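Side-chain contacts in phosphoribosylaminoimidazole carboxylase, ATPase subunit (Thermotoga maritima, PDB 3AX6), which probably catalyses the ATP-dependent conversion of 5-aminoimidazole ribonucleotide and hydrogencarbonate to N5-carboxyaminoimidazole ribonucleotide in de novo purine biosynthesis: residues A[218-223]-A[251-256]; A[194-199]-A[266-271]; A[181-184]-A[190-193]. One frame throughout, in Å; residues are numbered along the deposited sequence.

Contact 1. Residues A[218-223]-A[251-256]; sequences EKYSKI and GEILVN. With ADP (adenosine-5'-diphosphate), chain E.
Ile223, in the second turn of helix 218-235, and Ile253, at the start of strand 253-259, are the closest backbone points of this contact, with 7.6 Å between Ile223 CA and Ile253 CA. No hydrogen bond joins the helix to the strand or to the turn before it, so van der Waals packing, of apolar side chains and of a tyrosine on bare backbone, carries the contact. Ile253 points its CB at the helix, and with CG1 anti to the carbonyl carbon (chi1 -66°) and the chain then extended, the terminal methyl CD1 reaches between two helix residues one turn apart. It lies 4.0 Å from Ile223 CG2 and 4.0 Å from Tyr220 CB, and it also comes within 3.3 Å of the backbone oxygen Tyr220 O. The Tyr220 ring runs on past this methyl to the turn at Gly251. There Gly251 O meets the ring edge, near the ring plane, at 3.5 Å from Tyr220 CE1, and Tyr220 OH lies 3.6 Å from Gly251 CA. The positive phi of Gly251 (72°) turns bare backbone to the tyrosine, where a branching CB would be tight against the hydroxyl. Within the helix, Lys219 CG lies over one face of the same ring. Strand alternation then divides the labour: Ile253 faces the helix, whereas Asn256, three residues on, faces the nucleotide and offers ND2 to ADP O1A and ADP O2A in two weak hydrogen bonds, each 3.4 Å long. Glu169, Glu177, Lys138 and backbone groups of Glu170 and Val172 hold the same ADP. The chemistry implies a strand of the ATP-grasp domain fastened to its helix without directional bonds, while Asn256, farther along it, reaches the alpha phosphate only weakly.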
# COMPACT_ATOMS: atom_id res chain seq x y z
N GLU A 218 0.76 13.97 -27.17
CA GLU A 218 0.37 12.57 -27.22
C GLU A 218 1.16 11.76 -28.27
O GLU A 218 1.40 10.57 -28.08
CB GLU A 218 -1.13 12.46 -27.48
CG GLU A 218 -1.64 11.04 -27.69
CD GLU A 218 -1.43 10.14 -26.48
OE1 GLU A 218 -2.04 10.40 -25.42
OE2 GLU A 218 -0.64 9.17 -26.59
N LYS A 219 1.57 12.39 -29.36
CA LYS A 219 2.31 11.66 -30.38
C LYS A 219 3.61 11.13 -29.79
O LYS A 219 4.02 10.01 -30.09
CB LYS A 219 2.62 12.56 -31.60
CG LYS A 219 3.66 13.66 -31.37
CD LYS A 219 3.70 14.61 -32.55
CE LYS A 219 4.62 15.79 -32.27
NZ LYS A 219 4.53 16.85 -33.32
N TYR A 220 4.25 11.92 -28.94
CA TYR A 220 5.50 11.49 -28.33
C TYR A 220 5.27 10.38 -27.30
O TYR A 220 6.03 9.43 -27.24
CB TYR A 220 6.23 12.67 -27.70
CG TYR A 220 6.75 13.67 -28.73
CD1 TYR A 220 7.53 13.24 -29.81
CD2 TYR A 220 6.45 15.02 -28.63
CE1 TYR A 220 8.00 14.15 -30.77
CE2 TYR A 220 6.91 15.94 -29.57
CZ TYR A 220 7.68 15.50 -30.64
OH TYR A 220 8.12 16.41 -31.58
N SER A 221 4.21 10.52 -26.51
CA SER A 221 3.85 9.53 -25.49
C SER A 221 3.63 8.16 -26.12
O SER A 221 4.08 7.14 -25.60
CB SER A 221 2.57 9.94 -24.77
OG SER A 221 2.51 11.34 -24.59
N LYS A 222 2.92 8.15 -27.24
CA LYS A 222 2.62 6.92 -27.96
C LYS A 222 3.90 6.22 -28.42
O LYS A 222 4.05 5.01 -28.25
CB LYS A 222 1.70 7.22 -29.14
CG LYS A 222 1.31 6.00 -29.98
CD LYS A 222 0.17 6.34 -30.93
CE LYS A 222 -0.16 5.18 -31.86
NZ LYS A 222 0.98 4.89 -32.79
N ILE A 223 4.81 6.99 -29.00
CA ILE A 223 6.08 6.43 -29.48
C ILE A 223 6.99 5.98 -28.33
O ILE A 223 7.68 4.97 -28.45
CB ILE A 223 6.84 7.46 -30.36
CG1 ILE A 223 6.10 7.63 -31.69
CG2 ILE A 223 8.29 7.01 -30.58
CD1 ILE A 223 6.75 8.66 -32.62
N GLY A 251 12.64 16.37 -32.11
CA GLY A 251 11.55 15.40 -32.12
C GLY A 251 11.81 13.91 -32.15
O GLY A 251 10.92 13.14 -32.50
N GLU A 252 13.01 13.47 -31.78
CA GLU A 252 13.32 12.05 -31.79
C GLU A 252 13.30 11.50 -30.36
O GLU A 252 13.64 12.21 -29.40
CB GLU A 252 14.72 11.79 -32.36
CG GLU A 252 15.13 12.64 -33.56
CD GLU A 252 16.64 12.90 -33.58
OE1 GLU A 252 17.13 13.74 -32.78
OE2 GLU A 252 17.34 12.27 -34.41
N ILE A 253 12.90 10.24 -30.22
CA ILE A 253 12.90 9.62 -28.90
C ILE A 253 13.94 8.49 -28.91
O ILE A 253 13.82 7.52 -29.65
CB ILE A 253 11.51 9.09 -28.54
CG1 ILE A 253 10.57 10.30 -28.38
CG2 ILE A 253 11.57 8.27 -27.24
CD1 ILE A 253 9.15 9.94 -28.07
N LEU A 254 14.98 8.66 -28.10
CA LEU A 254 16.08 7.71 -28.00
C LEU A 254 16.14 7.08 -26.61
O LEU A 254 15.87 7.74 -25.61
CB LEU A 254 17.41 8.44 -28.27
CG LEU A 254 17.72 9.01 -29.67
CD1 LEU A 254 16.51 9.72 -30.23
CD2 LEU A 254 18.90 9.97 -29.60
N VAL A 255 16.48 5.79 -26.54
CA VAL A 255 16.58 5.16 -25.24
C VAL A 255 18.02 5.27 -24.72
O VAL A 255 18.99 4.90 -25.39
CB VAL A 255 16.13 3.68 -25.27
CG1 VAL A 255 16.64 3.01 -26.51
CG2 VAL A 255 16.65 2.96 -24.03
N ASN A 256 18.14 5.81 -23.52
CA ASN A 256 19.43 6.04 -22.88
C ASN A 256 19.83 4.97 -21.86
O ASN A 256 21.00 4.58 -21.81
CB ASN A 256 19.41 7.41 -22.19
CG ASN A 256 20.58 7.62 -21.26
OD1 ASN A 256 21.73 7.53 -21.66
ND2 ASN A 256 20.29 7.92 -20.00
PB ADP E . 23.97 7.95 -15.19
O1B ADP E . 22.50 7.74 -15.20
O2B ADP E . 24.33 9.17 -14.19
O3B ADP E . 24.72 6.54 -14.68
PA ADP E . 23.49 8.97 -17.74
O1A ADP E . 23.55 8.21 -19.01
O2A ADP E . 21.96 8.94 -17.20
O3A ADP E . 24.57 8.30 -16.69
O5' ADP E . 23.98 10.49 -18.03
C5' ADP E . 23.39 11.37 -17.06
C4' ADP E . 22.92 12.67 -17.72
O4' ADP E . 23.87 13.12 -18.74
C3' ADP E . 21.56 12.48 -18.43
O3' ADP E . 20.45 12.66 -17.54
C2' ADP E . 21.63 13.52 -19.55
O2' ADP E . 21.12 14.78 -19.11
C1' ADP E . 23.12 13.57 -19.91
N9 ADP E . 23.43 12.76 -21.10
C8 ADP E . 23.58 11.39 -21.17
N7 ADP E . 23.83 11.02 -22.38
C5 ADP E . 23.86 12.10 -23.19
C6 ADP E . 24.08 12.32 -24.58
N6 ADP E . 24.34 11.26 -25.42
N1 ADP E . 24.04 13.58 -25.05
C2 ADP E . 23.79 14.63 -24.25
N3 ADP E . 23.58 14.46 -22.95
C4 ADP E . 23.60 13.24 -22.38

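Contact 2. Residues A[194-199]-A[266-271]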
# COMPACT_ATOMS: atom_id res chain seq x y z
N PRO A 194 2.17 4.59 -17.95
CA PRO A 194 2.22 5.87 -18.65
C PRO A 194 3.69 6.32 -18.71
O PRO A 194 4.52 5.84 -17.93
CB PRO A 194 1.38 6.78 -17.75
CG PRO A 194 0.40 5.84 -17.13
CD PRO A 194 1.26 4.65 -16.79
N VAL A 195 4.01 7.19 -19.65
CA VAL A 195 5.37 7.68 -19.72
C VAL A 195 5.41 8.85 -18.75
O VAL A 195 4.44 9.60 -18.65
CB VAL A 195 5.75 8.13 -21.17
CG1 VAL A 195 4.53 8.18 -22.05
CG2 VAL A 195 6.45 9.47 -21.15
N VAL A 196 6.50 8.99 -18.00
CA VAL A 196 6.60 10.09 -17.05
C VAL A 196 7.72 11.05 -17.41
O VAL A 196 8.62 10.72 -18.19
CB VAL A 196 6.80 9.59 -15.60
CG1 VAL A 196 5.59 8.79 -15.17
CG2 VAL A 196 8.07 8.76 -15.49
N GLU A 197 7.66 12.24 -16.82
CA GLU A 197 8.62 13.30 -17.08
C GLU A 197 9.54 13.57 -15.90
O GLU A 197 9.08 13.69 -14.76
CB GLU A 197 7.85 14.59 -17.43
CG GLU A 197 8.69 15.81 -17.78
CD GLU A 197 7.84 17.08 -17.97
OE1 GLU A 197 6.68 16.97 -18.41
OE2 GLU A 197 8.34 18.19 -17.69
N MSE A 198 10.83 13.64 -16.18
CA MSE A 198 11.82 13.94 -15.14
C MSE A 198 11.87 15.46 -15.07
O MSE A 198 12.15 16.12 -16.07
CB MSE A 198 13.20 13.41 -15.52
CG MSE A 198 13.26 11.92 -15.80
SE MSE A 198 12.54 10.86 -14.37
CE MSE A 198 14.07 10.86 -13.19
N TYR A 199 11.60 16.01 -13.90
CA TYR A 199 11.63 17.46 -13.72
C TYR A 199 12.93 17.86 -13.03
O TYR A 199 13.66 18.73 -13.51
CB TYR A 199 10.43 17.90 -12.89
CG TYR A 199 10.32 19.39 -12.72
CD1 TYR A 199 9.70 20.17 -13.69
CD2 TYR A 199 10.84 20.02 -11.60
CE1 TYR A 199 9.60 21.55 -13.55
CE2 TYR A 199 10.74 21.40 -11.44
CZ TYR A 199 10.12 22.15 -12.42
OH TYR A 199 10.01 23.52 -12.26
N GLY A 266 9.25 5.18 -10.91
CA GLY A 266 7.97 4.50 -10.96
C GLY A 266 7.18 4.48 -9.66
O GLY A 266 6.13 3.85 -9.57
N HIS A 267 7.67 5.18 -8.63
CA HIS A 267 6.96 5.19 -7.35
C HIS A 267 5.58 5.83 -7.47
O HIS A 267 4.68 5.55 -6.68
CB HIS A 267 7.76 5.94 -6.28
CG HIS A 267 8.96 5.19 -5.79
ND1 HIS A 267 8.95 3.83 -5.57
CD2 HIS A 267 10.21 5.61 -5.48
CE1 HIS A 267 10.14 3.44 -5.15
NE2 HIS A 267 10.93 4.50 -5.09
N TYR A 268 5.40 6.68 -8.47
CA TYR A 268 4.12 7.33 -8.67
C TYR A 268 3.01 6.30 -8.82
O TYR A 268 1.88 6.53 -8.38
CB TYR A 268 4.18 8.24 -9.90
CG TYR A 268 4.07 7.51 -11.22
CD1 TYR A 268 2.83 7.31 -11.81
CD2 TYR A 268 5.20 7.01 -11.87
CE1 TYR A 268 2.71 6.63 -13.02
CE2 TYR A 268 5.09 6.32 -13.09
CZ TYR A 268 3.83 6.14 -13.65
OH TYR A 268 3.68 5.44 -14.84
N THR A 269 3.33 5.17 -9.44
CA THR A 269 2.33 4.12 -9.67
C THR A 269 1.62 3.67 -8.39
O THR A 269 0.45 3.27 -8.44
CB THR A 269 2.96 2.87 -10.36
OG1 THR A 269 3.94 2.29 -9.50
CG2 THR A 269 3.63 3.26 -11.69
N ILE A 270 2.32 3.75 -7.26
CA ILE A 270 1.75 3.33 -5.97
C ILE A 270 0.54 4.17 -5.59
O ILE A 270 -0.42 3.66 -5.02
CB ILE A 270 2.80 3.44 -4.84
CG1 ILE A 270 3.96 2.49 -5.11
CG2 ILE A 270 2.16 3.12 -3.49
CD1 ILE A 270 5.16 2.72 -4.21
N GLU A 271 0.60 5.45 -5.93
CA GLU A 271 -0.47 6.39 -5.59
C GLU A 271 -1.44 6.71 -6.72
O GLU A 271 -2.58 7.07 -6.45
CB GLU A 271 0.12 7.72 -5.12
CG GLU A 271 1.34 7.65 -4.21
CD GLU A 271 1.05 7.05 -2.85
OE1 GLU A 271 -0.11 7.17 -2.37
OE2 GLU A 271 1.98 6.48 -2.25
O HOH W 1 5.92 4.86 -16.05
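Tyr268, in segment 266-271, lays its ring against Val196 and sends its hydroxyl to Pro194, two residues of strand 190-198 that point the same way. The ring gets there because CG stands between the backbone N and the carbonyl carbon (chi1 78°), a crowded position that swings the aromatic group across to the strand. One methyl of Val196, CG1, sits over a ring face, tightly packed at 3.3 Å from Tyr268 CE2. The opposite face is taken by the next residue, whose methyl Thr269 CG2 lies 3.5 Å above the Tyr268 ring plane, toward the rim, so the ring is sandwiched. Pro194 arrives at the edge instead, with CD 3.2 Å from Tyr268 OH. Thr269 is fixed in turn: its OG1 donates to Gly266 O over 2.7 Å, nearly along the C=O axis, and the same carbonyl oxygen accepts from Thr269 N. Thr269 OG1 is further hydrogen-bonded to Gln277 N. In the plane of the tyrosine ring a water completes the arrangement, donating to Pro194 O at 2.5 Å and hydrogen-bonding to Tyr268 OH at 2.6 Å. Methyls thus hold the ring by its two faces, while its buried hydroxyl finds a polar partner in a water that also bonds to Pro194 O, and so links the two segments.

Contact 3. Residues A[181-184]-A[190-193]; sequences MVAR and IACY
Residues 181-184 and 190-193 meet as neighbouring antiparallel strands in the interior of the large antiparallel sheet to which the ATP-grasp region contributes, their axes 4.7 Å apart and their directions 170° from each other. Ala183 and Ala191 form a hydrogen-bonded pair, N to O in both directions, each bond 2.9 Å between Ala183 N and Ala191 O and between Ala191 N and Ala183 O. Val182 with Cys192 and Arg184 with Ile190 are the non-hydrogen-bonded pairs beside it. Together the strands make the beta hairpin 174-184 and 190-198, whose two faces are dressed differently: helix 218-235 packs on Val182, Arg184 and Ile190, while Gln280 of helix 277-285 touches the paired alanines. Arg184, extended from CG to NE, brushes Ile190 CG2 with its CG at 4.1 Å and carries NH1 on to Gly237 O. At the other end Met181 O, on a residue present as selenomethionine, accepts from Tyr193 N at 3.0 Å. CG anti to its carbonyl carbon (chi1 -80°) brings the Tyr193 ring alongside Met181, with Met181 O in plane at its edge and CD2 3.6 Å from Met181 CB. Its hydroxyl bonds to Thr275 O, just ahead of helix 277-285. With an alanine at Tyr193, Met181 CB would probably lose the ring edge packed against it, and Thr275 O its hydroxyl donor.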
# COMPACT_ATOMS: atom_id res chain seq x y z
N MSE A 181 7.74 2.55 -17.17
CA MSE A 181 7.86 1.22 -16.61
C MSE A 181 7.10 0.27 -17.53
O MSE A 181 6.01 0.59 -17.99
CB MSE A 181 7.22 1.15 -15.21
CG MSE A 181 7.72 2.16 -14.20
SE MSE A 181 9.61 2.06 -13.87
CE MSE A 181 9.73 0.26 -13.21
N VAL A 182 7.68 -0.89 -17.80
CA VAL A 182 7.02 -1.89 -18.62
C VAL A 182 7.33 -3.29 -18.05
O VAL A 182 8.48 -3.65 -17.81
CB VAL A 182 7.42 -1.75 -20.12
CG1 VAL A 182 8.89 -1.48 -20.25
CG2 VAL A 182 7.04 -3.01 -20.88
N ALA A 183 6.28 -4.05 -17.78
CA ALA A 183 6.46 -5.38 -17.22
C ALA A 183 6.11 -6.43 -18.26
O ALA A 183 5.27 -6.21 -19.14
CB ALA A 183 5.58 -5.55 -16.00
N ARG A 184 6.76 -7.58 -18.15
CA ARG A 184 6.52 -8.68 -19.08
C ARG A 184 6.62 -10.02 -18.37
O ARG A 184 7.48 -10.22 -17.50
CB ARG A 184 7.53 -8.61 -20.24
CG ARG A 184 7.38 -9.71 -21.29
CD ARG A 184 8.34 -9.48 -22.46
NE ARG A 184 8.27 -10.53 -23.48
CZ ARG A 184 8.70 -11.78 -23.32
NH1 ARG A 184 9.25 -12.16 -22.17
NH2 ARG A 184 8.60 -12.65 -24.32
N ILE A 190 2.52 -8.35 -21.97
CA ILE A 190 3.19 -7.09 -21.64
C ILE A 190 2.21 -6.11 -20.99
O ILE A 190 1.02 -6.13 -21.29
CB ILE A 190 3.82 -6.38 -22.89
CG1 ILE A 190 2.74 -6.12 -23.93
CG2 ILE A 190 4.95 -7.22 -23.48
CD1 ILE A 190 3.23 -5.42 -25.20
N ALA A 191 2.73 -5.27 -20.11
CA ALA A 191 1.93 -4.27 -19.41
C ALA A 191 2.74 -2.98 -19.43
O ALA A 191 3.81 -2.91 -18.84
CB ALA A 191 1.67 -4.71 -17.98
N CYS A 192 2.24 -1.96 -20.11
CA CYS A 192 2.98 -0.71 -20.19
C CYS A 192 2.33 0.40 -19.38
O CYS A 192 1.12 0.60 -19.43
CB CYS A 192 3.13 -0.29 -21.66
SG CYS A 192 4.32 1.05 -21.93
N TYR A 193 3.16 1.13 -18.64
CA TYR A 193 2.70 2.22 -17.80
C TYR A 193 2.74 3.54 -18.54
O TYR A 193 3.26 3.62 -19.65
CB TYR A 193 3.56 2.31 -16.54
CG TYR A 193 3.17 1.29 -15.49
CD1 TYR A 193 2.14 1.54 -14.59
CD2 TYR A 193 3.81 0.06 -15.42
CE1 TYR A 193 1.75 0.58 -13.65
CE2 TYR A 193 3.44 -0.90 -14.50
CZ TYR A 193 2.41 -0.64 -13.62
OH TYR A 193 2.05 -1.60 -12.71

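How the contacts relate
All three contacts reach one large antiparallel sheet. Contacts 2 and 3 are buried and share strand 190-198: contact 3 pairs its first half with a neighbouring strand, contact 2 packs a tyrosine of segment 266-271 on its second, and the two touch where Tyr193 meets Tyr268 and Thr269. Contact 1 is only partly buried, lies at the sheet's outer strand 253-259, and meets contact 2 through Ser221 O and Val195 CG1, but does not touch contact 3. Chemistry follows place: regular backbone hydrogen bonds between strands, a ring and a water between strand and helix, methyl and tyrosine packing at the outermost strand, which alone among these segments reaches ADP, through Asn256.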